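Local atomic coordinates of HAD superfamily hydrolase (Brucella suis biovar 1, PDB entry 6NQ4), a protein that probably acts as a phosphatase of the haloacid dehalogenase (HAD) superfamily and binds a sodium ion. Residues A[106-111]-A[128-133]. Residues are numbered along the deposited sequence; the frame is centred on the assembly and turned at random.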
loop_
_atom_site.group_PDB
_atom_site.type_symbol
_atom_site.label_atom_id
_atom_site.label_comp_id
_atom_site.label_asym_id
_atom_site.label_seq_id
_atom_site.Cartn_x
_atom_site.Cartn_y
_atom_site.Cartn_z
ATOM N N ASP A 106 -6.211 5.725 3.163
ATOM C CA ASP A 106 -6.452 6.505 4.379
ATOM C C ASP A 106 -5.641 7.800 4.374
ATOM O O ASP A 106 -6.170 8.887 4.641
ATOM C CB ASP A 106 -6.024 5.700 5.606
ATOM C CG ASP A 106 -6.935 4.517 5.933
ATOM O OD1 ASP A 106 -8.137 4.539 5.617
ATOM O OD2 ASP A 106 -6.425 3.562 6.574
ATOM N N VAL A 107 -4.334 7.707 4.128
ATOM C CA VAL A 107 -3.502 8.905 4.191
ATOM C C VAL A 107 -3.625 9.765 2.939
ATOM O O VAL A 107 -3.391 10.976 3.004
ATOM C CB VAL A 107 -2.034 8.585 4.536
ATOM C CG1 VAL A 107 -1.918 8.134 5.971
ATOM C CG2 VAL A 107 -1.429 7.567 3.576
ATOM N N THR A 108 -4.004 9.177 1.804
ATOM C CA THR A 108 -4.228 9.970 0.599
ATOM C C THR A 108 -5.394 10.934 0.782
ATOM O O THR A 108 -5.419 11.999 0.155
ATOM C CB THR A 108 -4.435 9.035 -0.600
ATOM O OG1 THR A 108 -3.260 8.237 -0.791
ATOM C CG2 THR A 108 -4.665 9.806 -1.884
ATOM N N ARG A 109 -6.352 10.590 1.651
ATOM C CA ARG A 109 -7.474 11.490 1.909
ATOM C C ARG A 109 -7.002 12.861 2.371
ATOM O O ARG A 109 -7.625 13.871 2.037
ATOM C CB ARG A 109 -8.428 10.868 2.923
ATOM C CG ARG A 109 -9.262 9.764 2.322
ATOM C CD ARG A 109 -9.976 8.952 3.386
ATOM N NE ARG A 109 -10.815 9.734 4.283
ATOM C CZ ARG A 109 -12.097 10.019 4.055
ATOM N NH1 ARG A 109 -12.676 9.615 2.934
ATOM N NH2 ARG A 109 -12.809 10.719 4.944
ATOM N N ASP A 110 -5.885 12.925 3.095
ATOM C CA ASP A 110 -5.360 14.225 3.501
ATOM C C ASP A 110 -4.890 15.047 2.293
ATOM O O ASP A 110 -5.110 16.263 2.238
ATOM C CB ASP A 110 -4.261 14.039 4.553
ATOM C CG ASP A 110 -4.762 13.310 5.797
ATOM O OD1 ASP A 110 -5.913 13.557 6.214
ATOM O OD2 ASP A 110 -4.013 12.477 6.351
ATOM N N LEU A 111 -4.245 14.407 1.315
ATOM C CA LEU A 111 -3.904 15.104 0.076
ATOM C C LEU A 111 -5.154 15.548 -0.665
ATOM O O LEU A 111 -5.208 16.670 -1.187
ATOM C CB LEU A 111 -3.062 14.202 -0.838
ATOM C CG LEU A 111 -1.661 13.848 -0.357
ATOM C CD1 LEU A 111 -1.042 12.813 -1.303
ATOM C CD2 LEU A 111 -0.799 15.105 -0.251
ATOM N N LEU A 128 -14.393 4.827 -5.384
ATOM C CA LEU A 128 -14.996 6.101 -4.974
ATOM C C LEU A 128 -15.172 6.219 -3.458
ATOM O O LEU A 128 -15.412 7.328 -2.953
ATOM C CB LEU A 128 -16.364 6.287 -5.644
ATOM C CG LEU A 128 -16.360 6.376 -7.172
ATOM C CD1 LEU A 128 -17.815 6.411 -7.671
ATOM C CD2 LEU A 128 -15.593 7.598 -7.619
ATOM N N ALA A 129 -15.067 5.114 -2.719
ATOM C CA ALA A 129 -15.139 5.166 -1.262
ATOM C C ALA A 129 -14.112 6.120 -0.642
ATOM O O ALA A 129 -14.350 6.643 0.458
ATOM C CB ALA A 129 -14.988 3.749 -0.700
ATOM N N ILE A 130 -12.992 6.373 -1.328
ATOM C CA ILE A 130 -11.958 7.258 -0.798
ATOM C C ILE A 130 -12.465 8.684 -0.579
ATOM O O ILE A 130 -11.899 9.419 0.241
ATOM C CB ILE A 130 -10.713 7.228 -1.727
ATOM C CG1 ILE A 130 -9.465 7.770 -1.009
ATOM C CG2 ILE A 130 -11.007 7.978 -3.039
ATOM C CD1 ILE A 130 -8.168 7.579 -1.805
ATOM N N TYR A 131 -13.521 9.101 -1.286
ATOM C CA TYR A 131 -14.015 10.474 -1.180
ATOM C C TYR A 131 -15.067 10.663 -0.104
ATOM O O TYR A 131 -15.499 11.802 0.113
ATOM C CB TYR A 131 -14.610 10.949 -2.519
ATOM C CG TYR A 131 -13.662 10.767 -3.674
ATOM C CD1 TYR A 131 -12.516 11.552 -3.788
ATOM C CD2 TYR A 131 -13.905 9.803 -4.643
ATOM C CE1 TYR A 131 -11.621 11.361 -4.832
ATOM C CE2 TYR A 131 -13.015 9.603 -5.702
ATOM C CZ TYR A 131 -11.885 10.393 -5.792
ATOM O OH TYR A 131 -10.995 10.208 -6.826
ATOM N N ASP A 132 -15.522 9.589 0.534
ATOM C CA ASP A 132 -16.609 9.705 1.501
ATOM C C ASP A 132 -16.250 10.698 2.596
ATOM O O ASP A 132 -15.197 10.586 3.231
ATOM C CB ASP A 132 -16.892 8.336 2.113
ATOM C CG ASP A 132 -17.570 7.396 1.143
ATOM O OD1 ASP A 132 -18.171 7.882 0.161
ATOM O OD2 ASP A 132 -17.506 6.168 1.367
ATOM N N GLY A 133 -17.128 11.678 2.808
ATOM C CA GLY A 133 -16.945 12.665 3.854
ATOM C C GLY A 133 -16.031 13.815 3.505
ATOM O O GLY A 133 -15.873 14.732 4.321
#
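The guanidinium group of Arg109 meets segment 128-133 with its edge, where the backbone carbonyls of Ile130 and Asp132 lie near its plane. The other flat group, the Tyr131 ring, has Ile130 CG2 3.6 Å above one face, over its centre, and its hydroxyl bonds His121 on strand 118-122. NH1 and NH2 of Arg109 grip a single acceptor end-on, reaching Asp132 O at 2.7 and 2.9 Å. That oxygen lies in the guanidinium plane, and NH2 approaches it almost in line with the carbonyl bond, the C=O...N angle being 171°, whereas NH1 comes in at more of a slant. NH1 also reaches Ile130 O at 2.8 Å, a weak, bent bond with an N-H...O angle of 130°. Three bonds to two carbonyls thus fix the rotation of the group at the end of the 3-10 turn. Arginine suits the place because its long chain, bent at chi3, can carry several in-plane N-H donors across from the helix, two of them converging on one oxygen.

Arg109 CG packs 3.9 Å from Ile130 CG1, the two side chains running past each other in opposite directions. Deeper in, Ile130 CD1 meets Thr108 CG2 at 4.2 Å, while Thr108 OG1 turns back to bond Ser104 O within its own helix. The branched isoleucine serves two sides: with both torsions extended, CD1 reaches the helix while CG2 stays on the tyrosine. The arrangement is a bidentate arginine grip on a backbone carbonyl, tying helix 104-114 of this HAD-like fold to the loop between strands 118-122 and 137-138.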